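Local coordinates for congerin-1 (Conger myriaster, PDB 1C1L), which binds beta-galactosides such as lactose as a homodimeric galectin, though its physiological role is not yet known, at residues N40-H45 / N62-G67; G70-Q75 / P112-K117; V33-S38 / P121-A126; G15-V20 / T91-I96. All coordinates share one frame; numbering follows the deposited sequence.

Contact 1 (N40-H45 / N62-G67); sequences NSLSLH and NSTLKG. With GAL (beta-D-galactopyranose), chain B.
H45 and N62 face each other as an antiparallel hydrogen-bonded pair: the N-H of H45 reaches N62 O at 2.8 Å, and N62 N returns a bond to H45 O. Further along, L42 and T64 form a second such pair, in which L42 N meets T64 O at 2.8 Å, almost in line with the carbonyl. Past the end of the strand, G67 N approaches a lone pair of N40 O at 2.8 Å.

Between the two pairs segment 40-45 has one residue more than its partner, a beta bulge in the hairpin of strands 41-52 and 55-64. This hairpin belongs to the sheet of the galectin beta-sandwich that carries the sugar.

Two side chains on the face shared with L42 and T64 hold the galactose. The H45 ring, with CG anti to the backbone N (chi1 168°), meets GAL O4 at its edge, H45 NE2 to O4 being 2.7 Å. N62 ND2 gives a nearly straight bond of 2.9 Å to GAL O6, at 171°, and also bonds E72 O.

At the G67 end T64 OG1 accepts from K66 N in an ST turn and donates to a lone pair of G67 O at 2.7 Å. Across from the bulge S63 packs its CB against L42 O, and its OG bonds the Y115 hydroxyl.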
# COMPACT_ATOMS: atom_id res chain seq x y z
N ASN A 40 -13.17 -4.91 12.75
CA ASN A 40 -14.08 -5.81 13.45
C ASN A 40 -14.41 -7.11 12.77
O ASN A 40 -14.92 -8.02 13.41
CB ASN A 40 -15.39 -5.11 13.75
CG ASN A 40 -15.37 -4.53 15.14
OD1 ASN A 40 -16.26 -4.77 15.95
ND2 ASN A 40 -14.35 -3.77 15.53
N SER A 41 -14.11 -7.21 11.48
CA SER A 41 -14.50 -8.39 10.75
C SER A 41 -13.25 -8.77 9.97
O SER A 41 -12.90 -8.23 8.91
CB SER A 41 -15.68 -7.98 9.88
OG SER A 41 -16.30 -9.13 9.37
N LEU A 42 -12.53 -9.73 10.56
CA LEU A 42 -11.24 -10.14 10.05
C LEU A 42 -11.22 -11.59 9.62
O LEU A 42 -11.62 -12.46 10.41
CB LEU A 42 -10.18 -9.93 11.12
CG LEU A 42 -9.96 -8.51 11.62
CD1 LEU A 42 -9.00 -8.54 12.79
CD2 LEU A 42 -9.42 -7.65 10.49
N SER A 43 -10.80 -11.88 8.38
CA SER A 43 -10.61 -13.26 7.95
C SER A 43 -9.30 -13.82 8.49
O SER A 43 -9.20 -15.03 8.72
CB SER A 43 -10.60 -13.35 6.42
OG SER A 43 -11.92 -13.23 5.93
N LEU A 44 -8.27 -13.02 8.73
CA LEU A 44 -7.03 -13.54 9.29
C LEU A 44 -6.43 -12.48 10.20
O LEU A 44 -6.31 -11.31 9.82
CB LEU A 44 -6.03 -13.90 8.17
CG LEU A 44 -4.63 -14.36 8.63
CD1 LEU A 44 -4.70 -15.68 9.36
CD2 LEU A 44 -3.72 -14.45 7.42
N HIS A 45 -6.13 -12.93 11.42
CA HIS A 45 -5.42 -12.16 12.41
C HIS A 45 -4.19 -13.02 12.63
O HIS A 45 -4.33 -14.16 13.10
CB HIS A 45 -6.23 -12.06 13.71
CG HIS A 45 -5.48 -11.53 14.92
ND1 HIS A 45 -5.12 -10.30 15.22
CD2 HIS A 45 -5.13 -12.32 16.00
CE1 HIS A 45 -4.57 -10.28 16.41
NE2 HIS A 45 -4.58 -11.50 16.86
N ASN A 62 -6.13 -16.49 14.07
CA ASN A 62 -7.53 -16.57 14.37
C ASN A 62 -8.29 -15.65 13.42
O ASN A 62 -7.67 -15.01 12.56
CB ASN A 62 -7.75 -16.15 15.81
CG ASN A 62 -8.98 -16.79 16.43
OD1 ASN A 62 -9.84 -17.37 15.76
ND2 ASN A 62 -9.13 -16.70 17.75
N SER A 63 -9.60 -15.58 13.58
CA SER A 63 -10.49 -14.71 12.85
C SER A 63 -11.56 -14.23 13.83
O SER A 63 -11.67 -14.73 14.97
CB SER A 63 -11.11 -15.50 11.70
OG SER A 63 -11.93 -16.56 12.16
N THR A 64 -12.35 -13.24 13.42
CA THR A 64 -13.44 -12.73 14.21
C THR A 64 -14.43 -12.03 13.29
O THR A 64 -14.05 -11.38 12.31
CB THR A 64 -12.95 -11.74 15.30
OG1 THR A 64 -14.14 -11.38 16.00
CG2 THR A 64 -12.19 -10.51 14.78
N LEU A 65 -15.69 -12.21 13.61
CA LEU A 65 -16.77 -11.49 12.96
C LEU A 65 -17.27 -10.39 13.88
O LEU A 65 -18.13 -9.59 13.48
CB LEU A 65 -17.89 -12.46 12.62
CG LEU A 65 -17.64 -13.47 11.50
CD1 LEU A 65 -18.81 -14.43 11.39
CD2 LEU A 65 -17.41 -12.72 10.19
N LYS A 66 -16.80 -10.32 15.12
CA LYS A 66 -17.33 -9.34 16.06
C LYS A 66 -16.21 -8.67 16.84
O LYS A 66 -16.27 -8.52 18.08
CB LYS A 66 -18.27 -9.98 17.08
CG LYS A 66 -19.57 -10.65 16.63
CD LYS A 66 -20.61 -10.58 17.75
CE LYS A 66 -20.17 -10.92 19.17
NZ LYS A 66 -19.64 -12.26 19.31
N GLY A 67 -15.13 -8.30 16.18
CA GLY A 67 -14.02 -7.62 16.82
C GLY A 67 -13.43 -8.42 17.98
O GLY A 67 -13.33 -9.65 17.94
C1 GAL B . -6.63 -12.86 22.36
C2 GAL B . -6.02 -11.46 22.28
C3 GAL B . -6.44 -10.77 20.97
C4 GAL B . -6.15 -11.67 19.76
C5 GAL B . -6.74 -13.06 19.99
C6 GAL B . -6.39 -14.02 18.87
O2 GAL B . -6.47 -10.70 23.39
O3 GAL B . -5.73 -9.55 20.86
O4 GAL B . -4.74 -11.76 19.59
O5 GAL B . -6.25 -13.63 21.23
O6 GAL B . -7.00 -15.27 19.08

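Contact 2 (G70-Q75 / P112-K117); sequences GWETEQ and PNRYSK. With GAL (beta-D-galactopyranose), chain B; BGC (beta-D-glucopyranose), chain C.
E72 and R114 both turn CG anti to their own carbonyl carbon (chi1 -58° and -70°) and run on extended, sliding past each other in opposite directions. The R114 guanidinium arrives edge-on at T73 O: NH2 makes a bond of 2.7 Å to that oxygen, at 168° and in the guanidinium plane, and NH1 adds a weak one. NH1 also bonds N62 OD1 and S63 OG, tying loop 112-117 to strand 55-64.

The E72 carboxylate ends at Y115, whose hydroxyl OH donates to E72 OE2 at 2.7 Å. OE2 lies at the edge of the tyrosine ring, near its plane, whereas OH comes from above the carboxylate plane. At the other end of the contact Q75 NE2 lies 3.6 Å from P112 CD.

The opposite side of the 70-75 loop belongs to lactose. W71 lays its indole under the galactose, GAL C5 standing 3.7 Å above the ring plane, over its centre, the aromatic platform of galectin sites. E74 OE2 accepts from GAL O6 at 2.8 Å and from BGC O3 at 2.6 Å, and so spans both sugars.

E72 OE1, 4.2 Å from R114 NH1 and well out of the guanidinium plane, is beyond a salt bridge, so only a longer-range attraction is likely; the grip of R114 on T73 is consistent with the loop bearing W71 and E74 being held from its side away from the sugar.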
# COMPACT_ATOMS: atom_id res chain seq x y z
N GLY A 70 -15.33 -11.64 19.36
CA GLY A 70 -15.73 -12.75 18.51
C GLY A 70 -14.57 -13.66 18.15
O GLY A 70 -14.73 -14.39 17.17
N TRP A 71 -13.43 -13.62 18.81
CA TRP A 71 -12.30 -14.48 18.46
C TRP A 71 -12.72 -15.93 18.52
O TRP A 71 -13.38 -16.34 19.49
CB TRP A 71 -11.12 -14.26 19.40
CG TRP A 71 -10.56 -12.85 19.32
CD1 TRP A 71 -10.62 -12.00 20.39
CD2 TRP A 71 -9.95 -12.28 18.23
NE1 TRP A 71 -10.04 -10.89 19.99
CE2 TRP A 71 -9.62 -11.02 18.72
CE3 TRP A 71 -9.61 -12.66 16.94
CZ2 TRP A 71 -8.97 -10.10 17.88
CZ3 TRP A 71 -8.96 -11.75 16.11
CH2 TRP A 71 -8.63 -10.48 16.58
N GLU A 72 -12.36 -16.68 17.49
CA GLU A 72 -12.80 -18.05 17.38
C GLU A 72 -11.71 -19.04 17.78
O GLU A 72 -10.94 -18.76 18.70
CB GLU A 72 -13.28 -18.24 15.95
CG GLU A 72 -14.40 -17.28 15.53
CD GLU A 72 -15.09 -17.61 14.23
OE1 GLU A 72 -14.95 -18.73 13.75
OE2 GLU A 72 -15.78 -16.76 13.70
N THR A 73 -11.60 -20.22 17.13
CA THR A 73 -10.55 -21.17 17.45
C THR A 73 -9.17 -20.74 16.98
O THR A 73 -8.91 -20.50 15.81
CB THR A 73 -10.91 -22.54 16.80
OG1 THR A 73 -12.20 -22.87 17.31
CG2 THR A 73 -9.90 -23.65 17.10
N GLU A 74 -8.26 -20.59 17.94
CA GLU A 74 -6.88 -20.29 17.63
C GLU A 74 -6.16 -21.48 17.04
O GLU A 74 -6.43 -22.65 17.37
CB GLU A 74 -6.12 -19.89 18.87
CG GLU A 74 -6.70 -18.66 19.51
CD GLU A 74 -5.92 -18.16 20.72
OE1 GLU A 74 -5.17 -18.91 21.33
OE2 GLU A 74 -6.07 -16.99 21.06
N GLN A 75 -5.30 -21.19 16.07
CA GLN A 75 -4.33 -22.14 15.58
C GLN A 75 -3.00 -21.47 15.94
O GLN A 75 -2.78 -20.27 15.76
CB GLN A 75 -4.46 -22.34 14.07
CG GLN A 75 -5.78 -23.08 13.80
CD GLN A 75 -5.82 -23.75 12.44
OE1 GLN A 75 -4.77 -23.96 11.83
NE2 GLN A 75 -6.97 -24.18 11.95
N PRO A 112 -7.58 -21.80 7.62
CA PRO A 112 -8.80 -21.88 6.85
C PRO A 112 -9.33 -20.52 6.45
O PRO A 112 -9.19 -19.52 7.16
CB PRO A 112 -9.77 -22.66 7.72
CG PRO A 112 -9.22 -22.50 9.11
CD PRO A 112 -7.72 -22.48 8.91
N ASN A 113 -9.96 -20.48 5.29
CA ASN A 113 -10.68 -19.30 4.85
C ASN A 113 -12.07 -19.59 5.39
O ASN A 113 -12.96 -20.13 4.73
CB ASN A 113 -10.69 -19.20 3.32
CG ASN A 113 -11.40 -17.98 2.76
OD1 ASN A 113 -12.18 -17.31 3.44
ND2 ASN A 113 -11.17 -17.61 1.51
N ARG A 114 -12.27 -19.23 6.65
CA ARG A 114 -13.51 -19.52 7.36
C ARG A 114 -14.79 -18.94 6.78
O ARG A 114 -15.85 -19.56 6.82
CB ARG A 114 -13.33 -19.05 8.80
CG ARG A 114 -12.33 -19.94 9.51
CD ARG A 114 -12.01 -19.45 10.91
NE ARG A 114 -11.27 -20.46 11.65
CZ ARG A 114 -10.72 -20.22 12.85
NH1 ARG A 114 -10.76 -19.03 13.45
NH2 ARG A 114 -10.07 -21.22 13.44
N TYR A 115 -14.69 -17.77 6.17
CA TYR A 115 -15.86 -17.08 5.67
C TYR A 115 -15.99 -17.13 4.15
O TYR A 115 -16.79 -16.38 3.59
CB TYR A 115 -15.81 -15.62 6.19
CG TYR A 115 -15.51 -15.55 7.68
CD1 TYR A 115 -16.23 -16.33 8.59
CD2 TYR A 115 -14.46 -14.74 8.12
CE1 TYR A 115 -15.89 -16.30 9.95
CE2 TYR A 115 -14.12 -14.71 9.47
CZ TYR A 115 -14.84 -15.50 10.36
OH TYR A 115 -14.49 -15.50 11.69
N SER A 116 -15.25 -18.00 3.46
CA SER A 116 -15.32 -18.13 2.01
C SER A 116 -15.23 -16.80 1.25
O SER A 116 -16.01 -16.45 0.37
CB SER A 116 -16.60 -18.89 1.65
OG SER A 116 -16.54 -20.18 2.24
N LYS A 117 -14.19 -16.07 1.60
CA LYS A 117 -13.94 -14.77 1.01
C LYS A 117 -13.15 -14.92 -0.27
O LYS A 117 -12.29 -15.78 -0.39
CB LYS A 117 -13.16 -13.88 1.96
CG LYS A 117 -13.95 -13.54 3.21
CD LYS A 117 -15.23 -12.85 2.78
CE LYS A 117 -15.83 -12.18 3.98
NZ LYS A 117 -16.92 -11.36 3.52
C1 GAL B . -6.63 -12.86 22.36
C2 GAL B . -6.02 -11.46 22.28
C3 GAL B . -6.44 -10.77 20.97
C4 GAL B . -6.15 -11.67 19.76
C5 GAL B . -6.74 -13.06 19.99
C6 GAL B . -6.39 -14.02 18.87
O2 GAL B . -6.47 -10.70 23.39
O3 GAL B . -5.73 -9.55 20.86
O4 GAL B . -4.74 -11.76 19.59
O5 GAL B . -6.25 -13.63 21.23
O6 GAL B . -7.00 -15.27 19.08
C2 BGC C . -6.23 -17.13 24.58
C3 BGC C . -5.62 -15.79 24.16
C4 BGC C . -6.72 -14.83 23.76
C5 BGC C . -7.73 -14.70 24.91
C6 BGC C . -8.88 -13.77 24.58
C1 BGC C . -7.29 -16.93 25.66
O1 BGC C . -7.93 -18.12 25.91
O2 BGC C . -5.20 -17.98 25.08
O3 BGC C . -4.73 -15.99 23.07
O4 BGC C . -6.15 -13.52 23.47
O5 BGC C . -8.28 -16.00 25.18
O6 BGC C . -9.60 -14.21 23.44

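Contact 3 (V33-S38 / P121-A126); sequences VNVGES and PFLSLA
Strands 33-35 and 122-126 run antiparallel, their axes 4.8 Å apart, with N34 and S124, then G36 and F122, as hydrogen-bonded pairs; N34 N to S124 O is 2.8 Å, G36 N to F122 O 3.0 Å. Between them V35 CA makes a C-H...O contact with F122 O.

On the face of V33, V35, L123 and L125, L123 CD1 packs on V35 CG1 at 3.7 Å and on V33 CG1 at 4.1 Å. This face looks into the sandwich, where V35 meets L92 of the other sheet. N34 and F122 lie on the other face. F122, its CG anti to the backbone N (chi1 176°), swings its ring under the chain after G36: S38 CA sits over the ring face in a CH-pi contact, 3.9 Å from the centroid. N34 OD1 accepts from H45 ND1, and its ND2 bonds S32, adding a weak bond to S124 O.

Strand 122-127 is the outermost of its sheet within the chain, but F122 and L123 pair with a parallel strand of the second subunit, so the sheet continues across the dimer. N34 is second shell to the sugar-binding H45; its bond to ND1 probably fixes the rotation of the ring that presents NE2 to galactose.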
# COMPACT_ATOMS: atom_id res chain seq x y z
N VAL A 33 -0.81 -8.90 11.89
CA VAL A 33 -1.20 -8.53 10.53
C VAL A 33 -2.65 -8.97 10.48
O VAL A 33 -3.00 -10.11 10.83
CB VAL A 33 -0.41 -9.31 9.46
CG1 VAL A 33 -0.92 -8.95 8.08
CG2 VAL A 33 1.07 -8.98 9.58
N ASN A 34 -3.52 -8.04 10.08
CA ASN A 34 -4.95 -8.28 10.04
C ASN A 34 -5.51 -8.00 8.65
O ASN A 34 -5.30 -6.89 8.15
CB ASN A 34 -5.66 -7.36 11.02
CG ASN A 34 -5.07 -7.48 12.40
OD1 ASN A 34 -5.39 -8.39 13.17
ND2 ASN A 34 -4.13 -6.61 12.76
N VAL A 35 -6.16 -8.97 8.01
CA VAL A 35 -6.85 -8.73 6.74
C VAL A 35 -8.30 -9.18 6.86
O VAL A 35 -8.65 -10.20 7.50
CB VAL A 35 -6.23 -9.49 5.51
CG1 VAL A 35 -4.93 -8.83 5.15
CG2 VAL A 35 -6.01 -10.97 5.80
N GLY A 36 -9.17 -8.40 6.24
CA GLY A 36 -10.57 -8.73 6.26
C GLY A 36 -11.37 -7.60 5.67
O GLY A 36 -10.93 -6.93 4.72
N GLU A 37 -12.54 -7.37 6.24
CA GLU A 37 -13.42 -6.31 5.77
C GLU A 37 -13.24 -5.03 6.58
O GLU A 37 -13.47 -3.92 6.10
CB GLU A 37 -14.85 -6.74 5.88
CG GLU A 37 -15.39 -7.99 5.18
CD GLU A 37 -16.88 -8.15 5.44
OE1 GLU A 37 -17.36 -7.80 6.52
OE2 GLU A 37 -17.59 -8.63 4.56
N SER A 38 -12.83 -5.14 7.84
CA SER A 38 -12.69 -4.00 8.73
C SER A 38 -11.95 -4.52 9.95
O SER A 38 -11.80 -5.73 10.09
CB SER A 38 -14.07 -3.46 9.14
OG SER A 38 -14.88 -4.35 9.93
N PRO A 121 -10.93 -6.24 1.35
CA PRO A 121 -10.72 -4.80 1.18
C PRO A 121 -9.88 -4.09 2.23
O PRO A 121 -9.53 -2.92 2.05
CB PRO A 121 -12.12 -4.26 1.12
CG PRO A 121 -12.82 -5.11 2.15
CD PRO A 121 -12.30 -6.49 1.81
N PHE A 122 -9.57 -4.74 3.34
CA PHE A 122 -8.94 -4.06 4.46
C PHE A 122 -7.69 -4.77 4.99
O PHE A 122 -7.66 -6.00 5.13
CB PHE A 122 -10.00 -3.93 5.54
CG PHE A 122 -9.53 -3.32 6.85
CD1 PHE A 122 -9.57 -1.94 7.02
CD2 PHE A 122 -9.04 -4.15 7.87
CE1 PHE A 122 -9.13 -1.38 8.22
CE2 PHE A 122 -8.59 -3.58 9.06
CZ PHE A 122 -8.64 -2.20 9.23
N LEU A 123 -6.71 -3.93 5.31
CA LEU A 123 -5.46 -4.39 5.89
C LEU A 123 -5.03 -3.47 7.03
O LEU A 123 -5.08 -2.24 6.89
CB LEU A 123 -4.35 -4.39 4.81
CG LEU A 123 -2.88 -4.58 5.26
CD1 LEU A 123 -2.67 -5.99 5.77
CD2 LEU A 123 -1.95 -4.29 4.10
N SER A 124 -4.61 -4.05 8.16
CA SER A 124 -4.01 -3.28 9.21
C SER A 124 -2.90 -4.08 9.87
O SER A 124 -2.91 -5.32 9.90
CB SER A 124 -5.06 -2.88 10.28
OG SER A 124 -5.62 -3.93 11.08
N LEU A 125 -1.96 -3.36 10.45
CA LEU A 125 -0.94 -3.96 11.28
C LEU A 125 -1.28 -3.40 12.65
O LEU A 125 -1.63 -2.22 12.75
CB LEU A 125 0.42 -3.51 10.80
CG LEU A 125 1.63 -3.92 11.59
CD1 LEU A 125 2.69 -4.46 10.65
CD2 LEU A 125 2.11 -2.74 12.40
N ALA A 126 -1.29 -4.20 13.70
CA ALA A 126 -1.53 -3.69 15.04
C ALA A 126 -0.41 -4.15 15.98
O ALA A 126 0.31 -5.11 15.71
CB ALA A 126 -2.86 -4.19 15.61

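Contact 4 (G15-V20 / T91-I96); sequences GKFLTV and TLSYDI
A water bridges the two segments beyond the L18-L92 pair, where the only direct backbone hydrogen bond is the long, weak one from G15 N to Y94 O: it accepts from Y94 N at 2.9 Å, lies 2.8 Å from K16 O, and takes a weak bond from G15 N.

Beyond the water the strands pair directly. L18 and L92 form an antiparallel hydrogen-bonded pair, L18 N to L92 O at 2.9 Å and L92 N to L18 O at 2.8 Å. T19 and T91 follow as a non-hydrogen-bonded pair, their side chains on one face; each sets OG1 anti to its carbonyl carbon (chi1 -64° and -58°), which brings the two hydroxyls together at 2.8 Å, T19 OG1 to T91 OG1.

The F17 ring lies across S93, whose CB comes over its face in a CH-pi contact 4.1 Å from the centroid, while T91 CG2 sits at the ring edge, 3.9 Å from F17 CD2. On the reverse face L18 and L92 turn inward, L18 packing on V134 and also on L5 of the second subunit, L92 on I101. Y94 points inward too, its OH bonded to F12 O.

The contact joins neighbouring strands 18-24 and 87-94 of the sheet that does not carry the sugar. Hydroxyls and the F17 ring occupy one face and leucines the other, as suits a sheet with one side toward the sandwich interior, and the water bridges the backbone at residues 15, 16 and 94.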
# COMPACT_ATOMS: atom_id res chain seq x y z
N GLY A 15 -5.64 -15.59 -5.67
CA GLY A 15 -4.53 -15.76 -6.59
C GLY A 15 -3.51 -14.62 -6.55
O GLY A 15 -2.45 -14.77 -7.13
N LYS A 16 -3.78 -13.49 -5.90
CA LYS A 16 -2.83 -12.39 -5.80
C LYS A 16 -1.95 -12.63 -4.58
O LYS A 16 -2.36 -13.33 -3.64
CB LYS A 16 -3.56 -11.06 -5.63
CG LYS A 16 -4.57 -10.71 -6.71
CD LYS A 16 -3.86 -10.47 -8.02
CE LYS A 16 -4.87 -10.16 -9.09
NZ LYS A 16 -4.22 -9.92 -10.37
N PHE A 17 -0.77 -12.04 -4.53
CA PHE A 17 0.17 -12.19 -3.43
C PHE A 17 0.34 -10.82 -2.83
O PHE A 17 0.83 -9.89 -3.48
CB PHE A 17 1.52 -12.70 -3.92
CG PHE A 17 1.37 -14.14 -4.39
CD1 PHE A 17 0.86 -14.41 -5.66
CD2 PHE A 17 1.69 -15.19 -3.53
CE1 PHE A 17 0.66 -15.73 -6.06
CE2 PHE A 17 1.49 -16.50 -3.94
CZ PHE A 17 0.97 -16.77 -5.20
N LEU A 18 -0.08 -10.67 -1.59
CA LEU A 18 0.06 -9.43 -0.85
C LEU A 18 1.27 -9.55 0.08
O LEU A 18 1.31 -10.46 0.92
CB LEU A 18 -1.19 -9.17 -0.03
CG LEU A 18 -1.20 -7.96 0.90
CD1 LEU A 18 -1.24 -6.70 0.05
CD2 LEU A 18 -2.40 -8.00 1.82
N THR A 19 2.29 -8.73 -0.04
CA THR A 19 3.42 -8.76 0.88
C THR A 19 3.32 -7.54 1.77
O THR A 19 3.08 -6.44 1.27
CB THR A 19 4.75 -8.73 0.11
OG1 THR A 19 4.77 -9.93 -0.65
CG2 THR A 19 6.00 -8.66 0.98
N VAL A 20 3.47 -7.72 3.08
CA VAL A 20 3.54 -6.62 4.00
C VAL A 20 4.97 -6.63 4.53
O VAL A 20 5.56 -7.70 4.77
CB VAL A 20 2.51 -6.78 5.16
CG1 VAL A 20 1.12 -6.59 4.58
CG2 VAL A 20 2.60 -8.15 5.81
N THR A 91 4.17 -12.64 3.19
CA THR A 91 3.34 -12.68 2.00
C THR A 91 2.14 -13.58 2.25
O THR A 91 2.25 -14.72 2.71
CB THR A 91 4.11 -13.23 0.80
OG1 THR A 91 5.23 -12.37 0.63
CG2 THR A 91 3.26 -13.31 -0.48
N LEU A 92 0.98 -13.07 1.87
CA LEU A 92 -0.27 -13.75 2.03
C LEU A 92 -0.92 -13.95 0.66
O LEU A 92 -0.88 -13.07 -0.20
CB LEU A 92 -1.25 -12.95 2.86
CG LEU A 92 -0.89 -12.31 4.19
CD1 LEU A 92 -2.05 -11.50 4.72
CD2 LEU A 92 -0.59 -13.41 5.20
N SER A 93 -1.49 -15.12 0.47
CA SER A 93 -2.32 -15.39 -0.67
C SER A 93 -3.42 -16.31 -0.14
O SER A 93 -3.35 -16.80 1.00
CB SER A 93 -1.51 -16.07 -1.79
OG SER A 93 -0.84 -17.26 -1.42
N TYR A 94 -4.47 -16.54 -0.91
CA TYR A 94 -5.54 -17.39 -0.46
C TYR A 94 -6.36 -17.90 -1.62
O TYR A 94 -6.30 -17.38 -2.74
CB TYR A 94 -6.45 -16.61 0.50
CG TYR A 94 -7.19 -15.41 -0.07
CD1 TYR A 94 -6.54 -14.19 -0.29
CD2 TYR A 94 -8.55 -15.55 -0.33
CE1 TYR A 94 -7.27 -13.10 -0.77
CE2 TYR A 94 -9.28 -14.47 -0.80
CZ TYR A 94 -8.63 -13.25 -1.01
OH TYR A 94 -9.40 -12.19 -1.41
N ASP A 95 -7.08 -18.98 -1.39
CA ASP A 95 -8.09 -19.41 -2.33
C ASP A 95 -9.37 -19.51 -1.51
O ASP A 95 -9.36 -19.16 -0.33
CB ASP A 95 -7.66 -20.74 -2.97
CG ASP A 95 -7.30 -21.89 -2.06
OD1 ASP A 95 -7.91 -22.09 -1.01
OD2 ASP A 95 -6.39 -22.62 -2.43
N ILE A 96 -10.46 -20.11 -2.02
CA ILE A 96 -11.73 -20.16 -1.31
C ILE A 96 -11.65 -21.03 -0.05
O ILE A 96 -12.44 -20.85 0.87
CB ILE A 96 -12.83 -20.67 -2.35
CG1 ILE A 96 -14.25 -20.56 -1.79
CG2 ILE A 96 -12.60 -22.14 -2.66
CD1 ILE A 96 -14.85 -19.15 -1.84
O HOH W 1 -4.73 -14.57 -3.00

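How the contacts relate
Contacts 1 and 3 share one sheet, in which strands 55-64, 41-52, 30-35 and 122-127 lie side by side; their centres are 9 Å apart. Contact 4 belongs to the opposing sheet, and its centre is 13 Å from that of contact 3, against which it packs across the interior through V20, L18 and L92. Contact 2 is made of loops beside contact 1, centres 7 Å apart, and the two hold the same galactose. Along the chain contact 1 closes before contact 2 opens, while contact 4 interleaves with both contacts 2 and 3; contact 3 joins strands far apart in sequence, whereas contact 1 is a hairpin. K117 to E37 links contacts 2 and 3 by a salt bridge.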